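Local coordinates for HTH-type transcriptional regulator Rv1985c/MT2039 (Mycobacterium tuberculosis, PDB 3ISP), which probably activates expression of the exporter LysE and represses its own gene, as a homodimeric DNA-binding transcription factor of the LysR family, at residues A[108-113]-A[283-288]; A[162-167]-A[291-296]; A[195-200]-A[218-223]. One frame throughout, in Å; residues are numbered along the deposited sequence.

In the fold
The contacts tie together parts of the LysR substrate-binding domain, whose fold is of the periplasmic-binding-protein kind, and the tail that follows helix 276-288. Contacts 1 and 2 adjoin, with centres about 15 Å apart, and their segments alternate along the chain: helix 276-288 closes onto 108-113, and the tail runs on to strand 155-169. They meet where Trp-109 CD1 packs 3.7 Å from Leu-292 CD2. Contact 3, between the loops leading into helices 201-210 and 224-232, stands apart, its centre about 26 Å from that of contact 1 and about 21 Å from that of contact 2. It borders the second subunit, which contact 1 touches through Ser-111 and contact 2 does not touch.

Contact 1: A[108-113]-A[283-288]; sequences TWFSAV and DTVRAA
Trp-109 opens the contact by laying the benzene half of its indole along the last turn of helix 276-288, in the substrate-binding domain of this LysR regulator. A chi1 of 63° sets CG between the backbone N and the carbonyl carbon and carries the ring to the helix, where its edge meets Ala-288 CB in the ring plane, CE3 to CB 3.7 Å. Farther round the rim, CH2 reaches Val-285 CG1 at 4.1 Å. The indole also meets the carbonyl oxygens of Val-285 and Ala-288, which lie obliquely to the ring, Trp-109 CE3 to Ala-288 O 3.4 Å. Leu-160 and Leu-266 of the central sheet also pack on this indole, which thus sits between helix and sheet. Phe-110 follows in a short 3-10 turn and reaches the helix through CE1, 4.0 Å from Val-285 CG2; one face of that ring is occupied by Val-113 CG2, seated over its centre. Beyond Ser-111, which turns from the helix and packs on Ala-229 of the second subunit, Ala-112 CB meets Ala-288 CB at 4.0 Å. Val-113 ends the segment with both branches in use. With CG1 anti to the backbone N (chi1 175°), that methyl faces Thr-284 CG2, while CG2 enters the angle between Ala-288 CB, 3.6 Å away, and Val-285. Thr-284 presents its methyl here and turns OG1 to weak bonds with the carbonyl oxygens of Arg-280 and Gly-116. The direct contact is therefore largely apolar, held by shape rather than polarity. The one polar link between the segments is a water that donates to Trp-109 O (2.9 Å) and to Ala-288 O (2.7 Å), giving a partner to one carbonyl oxygen of the loop and one at the end of the helix.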
loop_
_atom_site.group_PDB
_atom_site.type_symbol
_atom_site.label_atom_id
_atom_site.label_comp_id
_atom_site.label_asym_id
_atom_site.label_seq_id
_atom_site.Cartn_x
_atom_site.Cartn_y
_atom_site.Cartn_z
ATOM N N THR A 108 -12.225 -22.266 17.085
ATOM C CA THR A 108 -12.039 -23.041 18.295
ATOM C C THR A 108 -12.956 -22.555 19.408
ATOM O O THR A 108 -14.145 -22.868 19.428
ATOM C CB THR A 108 -10.579 -23.045 18.741
ATOM O OG1 THR A 108 -10.140 -21.701 18.954
ATOM C CG2 THR A 108 -9.711 -23.671 17.670
ATOM N N TRP A 109 -12.421 -21.754 20.314
ATOM C CA TRP A 109 -13.157 -21.411 21.519
ATOM C C TRP A 109 -14.290 -20.407 21.349
ATOM O O TRP A 109 -15.326 -20.557 22.000
ATOM C CB TRP A 109 -12.195 -20.951 22.596
ATOM C CG TRP A 109 -11.454 -19.718 22.255
ATOM C CD1 TRP A 109 -10.252 -19.621 21.613
ATOM C CD2 TRP A 109 -11.854 -18.382 22.568
ATOM N NE1 TRP A 109 -9.886 -18.296 21.492
ATOM C CE2 TRP A 109 -10.851 -17.518 22.074
ATOM C CE3 TRP A 109 -12.963 -17.832 23.216
ATOM C CZ2 TRP A 109 -10.925 -16.144 22.211
ATOM C CZ3 TRP A 109 -13.034 -16.473 23.350
ATOM C CH2 TRP A 109 -12.022 -15.638 22.850
ATOM N N PHE A 110 -14.123 -19.406 20.480
ATOM C CA PHE A 110 -15.070 -18.281 20.440
ATOM C C PHE A 110 -16.517 -18.692 20.181
ATOM O O PHE A 110 -17.450 -18.050 20.648
ATOM C CB PHE A 110 -14.642 -17.232 19.417
ATOM C CG PHE A 110 -15.347 -15.905 19.573
ATOM C CD1 PHE A 110 -14.771 -14.880 20.290
ATOM C CD2 PHE A 110 -16.581 -15.682 18.987
ATOM C CE1 PHE A 110 -15.419 -13.668 20.426
ATOM C CE2 PHE A 110 -17.223 -14.469 19.118
ATOM C CZ PHE A 110 -16.648 -13.467 19.839
ATOM N N SER A 111 -16.693 -19.755 19.415
ATOM C CA SER A 111 -18.011 -20.290 19.127
ATOM C C SER A 111 -18.964 -20.219 20.319
ATOM O O SER A 111 -20.151 -19.969 20.156
ATOM C CB SER A 111 -17.868 -21.739 18.689
ATOM O OG SER A 111 -19.128 -22.370 18.699
ATOM N N ALA A 112 -18.442 -20.442 21.520
ATOM C CA ALA A 112 -19.274 -20.569 22.715
ATOM C C ALA A 112 -20.061 -19.312 23.006
ATOM O O ALA A 112 -21.074 -19.361 23.702
ATOM C CB ALA A 112 -18.414 -20.943 23.926
ATOM N N VAL A 113 -19.594 -18.187 22.470
ATOM C CA VAL A 113 -20.125 -16.871 22.831
ATOM C C VAL A 113 -21.570 -16.682 22.392
ATOM O O VAL A 113 -22.301 -15.878 22.977
ATOM C CB VAL A 113 -19.263 -15.732 22.237
ATOM C CG1 VAL A 113 -19.885 -14.372 22.518
ATOM C CG2 VAL A 113 -17.843 -15.795 22.783
ATOM N N ASP A 283 -17.862 -10.350 29.623
ATOM C CA ASP A 283 -17.963 -11.510 30.496
ATOM C C ASP A 283 -18.046 -12.769 29.686
ATOM O O ASP A 283 -17.380 -13.757 29.982
ATOM C CB ASP A 283 -19.185 -11.428 31.406
ATOM C CG ASP A 283 -18.925 -10.606 32.636
ATOM O OD1 ASP A 283 -17.733 -10.295 32.880
ATOM O OD2 ASP A 283 -19.902 -10.266 33.346
ATOM N N THR A 284 -18.884 -12.733 28.664
ATOM C CA THR A 284 -19.087 -13.887 27.819
ATOM C C THR A 284 -17.811 -14.259 27.061
ATOM O O THR A 284 -17.375 -15.403 27.095
ATOM C CB THR A 284 -20.240 -13.633 26.877
ATOM O OG1 THR A 284 -21.429 -13.499 27.659
ATOM C CG2 THR A 284 -20.394 -14.783 25.899
ATOM N N VAL A 285 -17.198 -13.288 26.399
ATOM C CA VAL A 285 -15.953 -13.549 25.719
ATOM C C VAL A 285 -14.924 -14.129 26.675
ATOM O O VAL A 285 -14.315 -15.139 26.380
ATOM C CB VAL A 285 -15.407 -12.290 25.026
ATOM C CG1 VAL A 285 -13.972 -12.510 24.564
ATOM C CG2 VAL A 285 -16.312 -11.904 23.858
ATOM N N ARG A 286 -14.739 -13.501 27.827
ATOM C CA ARG A 286 -13.762 -13.976 28.804
ATOM C C ARG A 286 -14.011 -15.419 29.257
ATOM O O ARG A 286 -13.074 -16.201 29.431
ATOM C CB ARG A 286 -13.721 -13.041 30.014
ATOM C CG ARG A 286 -12.537 -12.089 30.012
ATOM C CD ARG A 286 -12.471 -11.216 31.271
ATOM N NE ARG A 286 -11.154 -10.591 31.388
ATOM C CZ ARG A 286 -10.881 -9.534 32.152
ATOM N NH1 ARG A 286 -11.844 -8.969 32.874
ATOM N NH2 ARG A 286 -9.645 -9.032 32.189
ATOM N N ALA A 287 -15.280 -15.761 29.441
ATOM C CA ALA A 287 -15.657 -17.089 29.895
ATOM C C ALA A 287 -15.509 -18.123 28.783
ATOM O O ALA A 287 -15.191 -19.281 29.035
ATOM C CB ALA A 287 -17.070 -17.074 30.424
ATOM N N ALA A 288 -15.745 -17.706 27.549
ATOM C CA ALA A 288 -15.606 -18.607 26.424
ATOM C C ALA A 288 -14.137 -19.007 26.280
ATOM O O ALA A 288 -13.800 -20.051 25.693
ATOM C CB ALA A 288 -16.116 -17.951 25.159
HETATM O O HOH W 1 -15.142 -22.075 24.442
#

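Contact 2: A[162-167]-A[291-296]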
loop_
_atom_site.group_PDB
_atom_site.type_symbol
_atom_site.label_atom_id
_atom_site.label_comp_id
_atom_site.label_asym_id
_atom_site.label_seq_id
_atom_site.Cartn_x
_atom_site.Cartn_y
_atom_site.Cartn_z
ATOM N N GLU A 162 -3.483 -17.822 26.596
ATOM C CA GLU A 162 -2.715 -18.070 25.376
ATOM C C GLU A 162 -3.255 -19.273 24.602
ATOM O O GLU A 162 -3.766 -20.231 25.198
ATOM C CB GLU A 162 -1.238 -18.263 25.705
ATOM C CG GLU A 162 -0.652 -17.121 26.491
ATOM C CD GLU A 162 0.798 -17.360 26.854
ATOM O OE1 GLU A 162 1.255 -18.529 26.740
ATOM O OE2 GLU A 162 1.469 -16.376 27.257
ATOM N N MET A 163 -3.166 -19.194 23.275
ATOM C CA MET A 163 -3.560 -20.294 22.382
ATOM C C MET A 163 -2.291 -21.048 22.000
ATOM O O MET A 163 -1.293 -20.427 21.645
ATOM C CB MET A 163 -4.279 -19.740 21.134
ATOM C CG MET A 163 -4.556 -20.746 20.011
ATOM S SD MET A 163 -5.765 -20.171 18.789
ATOM C CE MET A 163 -5.177 -18.514 18.553
ATOM N N ARG A 164 -2.297 -22.370 22.107
ATOM C CA ARG A 164 -1.113 -23.126 21.699
ATOM C C ARG A 164 -1.190 -23.609 20.251
ATOM O O ARG A 164 -2.235 -24.085 19.798
ATOM C CB ARG A 164 -0.845 -24.314 22.618
ATOM C CG ARG A 164 0.348 -25.125 22.162
ATOM C CD ARG A 164 0.958 -25.930 23.288
ATOM N NE ARG A 164 1.357 -25.085 24.400
ATOM C CZ ARG A 164 1.446 -25.504 25.656
ATOM N NH1 ARG A 164 1.161 -26.757 25.956
ATOM N NH2 ARG A 164 1.806 -24.661 26.612
ATOM N N TYR A 165 -0.076 -23.492 19.537
ATOM C CA TYR A 165 0.009 -23.925 18.144
ATOM C C TYR A 165 0.994 -25.083 17.959
ATOM O O TYR A 165 2.183 -24.937 18.252
ATOM C CB TYR A 165 0.434 -22.755 17.257
ATOM C CG TYR A 165 -0.659 -21.755 16.989
ATOM C CD1 TYR A 165 -1.486 -21.887 15.889
ATOM C CD2 TYR A 165 -0.854 -20.666 17.830
ATOM C CE1 TYR A 165 -2.480 -20.980 15.635
ATOM C CE2 TYR A 165 -1.853 -19.753 17.584
ATOM C CZ TYR A 165 -2.666 -19.915 16.487
ATOM O OH TYR A 165 -3.673 -19.013 16.231
ATOM N N LEU A 166 0.498 -26.218 17.459
ATOM C CA LEU A 166 1.324 -27.406 17.196
ATOM C C LEU A 166 1.697 -27.467 15.731
ATOM O O LEU A 166 0.835 -27.304 14.878
ATOM C CB LEU A 166 0.554 -28.672 17.558
ATOM C CG LEU A 166 -0.027 -28.599 18.967
ATOM C CD1 LEU A 166 -0.862 -29.816 19.328
ATOM C CD2 LEU A 166 1.118 -28.421 19.941
ATOM N N PRO A 167 2.979 -27.710 15.429
ATOM C CA PRO A 167 3.420 -27.871 14.036
ATOM C C PRO A 167 3.030 -29.257 13.538
ATOM O O PRO A 167 3.579 -30.237 14.041
ATOM C CB PRO A 167 4.947 -27.790 14.127
ATOM C CG PRO A 167 5.268 -27.611 15.600
ATOM C CD PRO A 167 4.054 -28.004 16.379
ATOM N N GLY A 291 -10.942 -21.867 28.593
ATOM C CA GLY A 291 -10.272 -23.076 28.172
ATOM C C GLY A 291 -8.931 -22.884 27.500
ATOM O O GLY A 291 -8.291 -23.865 27.119
ATOM N N LEU A 292 -8.500 -21.641 27.326
ATOM C CA LEU A 292 -7.175 -21.390 26.769
ATOM C C LEU A 292 -6.124 -21.799 27.801
ATOM O O LEU A 292 -6.459 -22.111 28.943
ATOM C CB LEU A 292 -7.014 -19.911 26.388
ATOM C CG LEU A 292 -7.821 -19.406 25.186
ATOM C CD1 LEU A 292 -7.781 -17.901 25.105
ATOM C CD2 LEU A 292 -7.336 -20.007 23.869
ATOM N N TYR A 293 -4.856 -21.794 27.414
ATOM C CA TYR A 293 -3.801 -22.056 28.381
ATOM C C TYR A 293 -3.578 -20.771 29.217
ATOM O O TYR A 293 -3.641 -19.666 28.676
ATOM C CB TYR A 293 -2.551 -22.623 27.668
ATOM C CG TYR A 293 -2.754 -24.095 27.249
ATOM C CD1 TYR A 293 -1.686 -24.972 27.066
ATOM C CD2 TYR A 293 -4.053 -24.609 27.096
ATOM C CE1 TYR A 293 -1.910 -26.327 26.703
ATOM C CE2 TYR A 293 -4.294 -25.933 26.755
ATOM C CZ TYR A 293 -3.227 -26.797 26.559
ATOM O OH TYR A 293 -3.521 -28.105 26.221
ATOM N N ARG A 294 -3.391 -20.883 30.533
ATOM C CA ARG A 294 -3.355 -19.664 31.341
ATOM C C ARG A 294 -2.190 -18.707 31.014
ATOM O O ARG A 294 -2.378 -17.492 31.006
ATOM C CB ARG A 294 -3.533 -19.944 32.856
ATOM C CG ARG A 294 -2.278 -20.031 33.697
ATOM C CD ARG A 294 -2.049 -18.769 34.518
ATOM N NE ARG A 294 -0.636 -18.366 34.455
ATOM C CZ ARG A 294 0.340 -18.874 35.209
ATOM N NH1 ARG A 294 0.072 -19.808 36.122
ATOM N NH2 ARG A 294 1.582 -18.442 35.050
ATOM N N GLY A 295 -1.011 -19.257 30.726
ATOM C CA GLY A 295 0.125 -18.485 30.233
ATOM C C GLY A 295 0.523 -17.211 30.975
ATOM O O GLY A 295 0.758 -17.237 32.183
ATOM N N GLN A 296 0.604 -16.107 30.225
ATOM C CA GLN A 296 0.978 -14.758 30.713
ATOM C C GLN A 296 2.469 -14.610 31.003
ATOM O O GLN A 296 3.091 -15.516 31.555
ATOM C CB GLN A 296 0.180 -14.333 31.942
ATOM C CG GLN A 296 0.965 -14.468 33.239
ATOM C CD GLN A 296 0.413 -13.604 34.366
ATOM O OE1 GLN A 296 1.169 -12.919 35.071
ATOM N NE2 GLN A 296 -0.910 -13.623 34.538
#
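Glu-162 and Tyr-293 form a single antiparallel bridge, a hydrogen-bonded pair in which Glu-162 N donates to Tyr-293 O (2.8 Å, 175°) and Tyr-293 N returns a more bent bond to Glu-162 O (2.9 Å, 143°). The tail after helix 276-288 is thereby pinned to strand 155-169, which lies between strands 255-271 and 238-241 in the mixed sheet of the LysR substrate-binding domain, an alpha/beta fold of the periplasmic-binding-protein kind. Both donors lie in the plane of the carbonyl they meet. Arg-164 then comes up to the edge of the Tyr-293 ring: ring and guanidinium planes stand 84° apart, a T-shaped meeting in which the ring points CD1 and CE1 at one face of the guanidinium, CD1 to CZ 3.5 Å. A bend at chi3 turns the arginine into this place, and the salt bridge from its NE to Asp-263 of strand 255-271 would help to hold it there. The Glu-162 side chain runs extended beyond CG to Gly-295 and Gln-296. Its carboxylate rests against the bare backbone of Gly-295, CD to CA 3.6 Å, and OE2 accepts a weak bond from Gln-296 N. At the next strand residue, Met-163 CB lies 4.1 Å from Leu-292 CD2.

Contact 3: A[195-200]-A[218-223]; sequences WNRDDG and THFVPT
The indole of Trp-195 lies with one face against the backbone of Pro-222 and Thr-223: Thr-223 N lies 3.1 Å above the ring plane, near CZ3, and Pro-222 CA stands over the CE3 side, just past the rim. Val-221 O lies over the five-membered ring on the same face, higher above the plane. Phe-220 is sandwiched: Arg-197 covers one face of its ring and Thr-218 O, 3.8 Å above the plane, the other. Two loops that lead into helices 201-210 and 224-232 of the LysR substrate-binding domain meet here, running at 138° to each other. On the Phe-220 face, Arg-197 CD makes a CH-pi contact 3.7 Å from the ring centroid. The guanidinium beyond it is only 9° from parallel with the ring, shifted so that Arg-197 NE lies 3.5 Å from Phe-220 CE1. This fold of the arginine, bent at chi2 (-41°), leaves NH2 to form a salt bridge with Asp-123 of the second subunit; backbone hydrogen bonds from Phe-220 run to the same subunit. Asp-199 accepts from Trp-195 N at OD2 (3.1 Å), on the anti side of the carboxylate, while OD1 takes Leu-201 N, linking the start of the loop to helix 201-210. Thr-223, at the N-cap of helix 224-232, accepts from Gly-226 N at OG1, and the same hydroxyl donates to a lone pair of Pro-222 O at 2.6 Å.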
loop_
_atom_site.group_PDB
_atom_site.type_symbol
_atom_site.label_atom_id
_atom_site.label_comp_id
_atom_site.label_asym_id
_atom_site.label_seq_id
_atom_site.Cartn_x
_atom_site.Cartn_y
_atom_site.Cartn_z
ATOM N N TRP A 195 -1.299 -19.143 5.918
ATOM C CA TRP A 195 -2.526 -18.497 5.487
ATOM C C TRP A 195 -2.248 -17.476 4.405
ATOM O O TRP A 195 -3.075 -17.256 3.518
ATOM C CB TRP A 195 -3.230 -17.831 6.672
ATOM C CG TRP A 195 -4.003 -18.805 7.468
ATOM C CD1 TRP A 195 -3.529 -19.947 8.062
ATOM C CD2 TRP A 195 -5.397 -18.750 7.756
ATOM N NE1 TRP A 195 -4.555 -20.608 8.699
ATOM C CE2 TRP A 195 -5.713 -19.892 8.526
ATOM C CE3 TRP A 195 -6.412 -17.852 7.435
ATOM C CZ2 TRP A 195 -6.996 -20.149 8.984
ATOM C CZ3 TRP A 195 -7.694 -18.116 7.887
ATOM C CH2 TRP A 195 -7.971 -19.255 8.658
ATOM N N ASN A 196 -1.075 -16.861 4.487
ATOM C CA ASN A 196 -0.661 -15.834 3.536
ATOM C C ASN A 196 0.714 -15.292 3.907
ATOM O O ASN A 196 1.385 -15.850 4.773
ATOM C CB ASN A 196 -1.692 -14.706 3.474
ATOM C CG ASN A 196 -1.946 -14.086 4.823
ATOM O OD1 ASN A 196 -1.036 -13.553 5.458
ATOM N ND2 ASN A 196 -3.185 -14.151 5.272
ATOM N N ARG A 197 1.136 -14.207 3.271
ATOM C CA ARG A 197 2.490 -13.692 3.499
ATOM C C ARG A 197 2.680 -13.139 4.911
ATOM O O ARG A 197 3.744 -13.302 5.510
ATOM C CB ARG A 197 2.872 -12.633 2.457
ATOM C CG ARG A 197 2.290 -12.872 1.071
ATOM C CD ARG A 197 2.341 -14.329 0.683
ATOM N NE ARG A 197 1.622 -14.554 -0.562
ATOM C CZ ARG A 197 2.190 -14.525 -1.763
ATOM N NH1 ARG A 197 3.491 -14.280 -1.873
ATOM N NH2 ARG A 197 1.461 -14.745 -2.853
ATOM N N ASP A 198 1.644 -12.499 5.443
ATOM C CA ASP A 198 1.722 -11.900 6.775
ATOM C C ASP A 198 1.684 -12.949 7.900
ATOM O O ASP A 198 1.985 -12.647 9.065
ATOM C CB ASP A 198 0.616 -10.846 6.964
ATOM C CG ASP A 198 0.551 -9.844 5.809
ATOM O OD1 ASP A 198 1.567 -9.691 5.080
ATOM O OD2 ASP A 198 -0.523 -9.217 5.628
ATOM N N ASP A 199 1.315 -14.180 7.556
ATOM C CA ASP A 199 1.331 -15.269 8.526
ATOM C C ASP A 199 2.755 -15.582 8.942
ATOM O O ASP A 199 3.571 -16.006 8.126
ATOM C CB ASP A 199 0.680 -16.522 7.960
ATOM C CG ASP A 199 0.519 -17.598 9.003
ATOM O OD1 ASP A 199 0.771 -17.290 10.194
ATOM O OD2 ASP A 199 0.146 -18.744 8.634
ATOM N N GLY A 200 3.057 -15.363 10.215
ATOM C CA GLY A 200 4.407 -15.557 10.699
ATOM C C GLY A 200 4.505 -16.789 11.570
ATOM O O GLY A 200 5.594 -17.156 12.019
ATOM N N THR A 218 6.530 -22.957 0.166
ATOM C CA THR A 218 5.390 -22.719 1.035
ATOM C C THR A 218 4.082 -22.416 0.296
ATOM O O THR A 218 3.997 -21.473 -0.500
ATOM C CB THR A 218 5.681 -21.623 2.098
ATOM O OG1 THR A 218 4.445 -21.011 2.505
ATOM C CG2 THR A 218 6.614 -20.553 1.544
ATOM N N HIS A 219 3.071 -23.232 0.585
ATOM C CA HIS A 219 1.723 -23.051 0.069
ATOM C C HIS A 219 0.972 -22.009 0.865
ATOM O O HIS A 219 1.114 -21.942 2.080
ATOM C CB HIS A 219 0.947 -24.356 0.190
ATOM C CG HIS A 219 1.470 -25.460 -0.674
ATOM N ND1 HIS A 219 1.340 -25.454 -2.045
ATOM C CD2 HIS A 219 2.111 -26.609 -0.359
ATOM C CE1 HIS A 219 1.888 -26.548 -2.536
ATOM N NE2 HIS A 219 2.361 -27.266 -1.535
ATOM N N PHE A 220 0.148 -21.212 0.191
ATOM C CA PHE A 220 -0.722 -20.267 0.893
ATOM C C PHE A 220 -2.188 -20.613 0.753
ATOM O O PHE A 220 -2.779 -20.448 -0.309
ATOM C CB PHE A 220 -0.455 -18.862 0.415
ATOM C CG PHE A 220 0.935 -18.432 0.673
ATOM C CD1 PHE A 220 1.792 -18.140 -0.368
ATOM C CD2 PHE A 220 1.409 -18.365 1.971
ATOM C CE1 PHE A 220 3.095 -17.747 -0.112
ATOM C CE2 PHE A 220 2.704 -17.981 2.228
ATOM C CZ PHE A 220 3.549 -17.676 1.189
ATOM N N VAL A 221 -2.758 -21.117 1.839
ATOM C CA VAL A 221 -4.140 -21.554 1.840
ATOM C C VAL A 221 -4.863 -21.004 3.058
ATOM O O VAL A 221 -4.578 -21.391 4.192
ATOM C CB VAL A 221 -4.271 -23.082 1.838
ATOM C CG1 VAL A 221 -5.671 -23.461 1.416
ATOM C CG2 VAL A 221 -3.253 -23.708 0.907
ATOM N N PRO A 222 -5.817 -20.101 2.818
ATOM C CA PRO A 222 -6.532 -19.406 3.881
ATOM C C PRO A 222 -7.789 -20.166 4.284
ATOM O O PRO A 222 -8.174 -21.122 3.606
ATOM C CB PRO A 222 -6.922 -18.090 3.220
ATOM C CG PRO A 222 -6.451 -18.192 1.754
ATOM C CD PRO A 222 -6.231 -19.623 1.494
ATOM N N THR A 223 -8.400 -19.717 5.384
ATOM C CA THR A 223 -9.615 -20.285 5.981
ATOM C C THR A 223 -9.337 -21.562 6.759
ATOM O O THR A 223 -8.317 -22.212 6.563
ATOM C CB THR A 223 -10.779 -20.486 4.963
ATOM O OG1 THR A 223 -10.585 -21.688 4.215
ATOM C CG2 THR A 223 -10.875 -19.308 4.020
#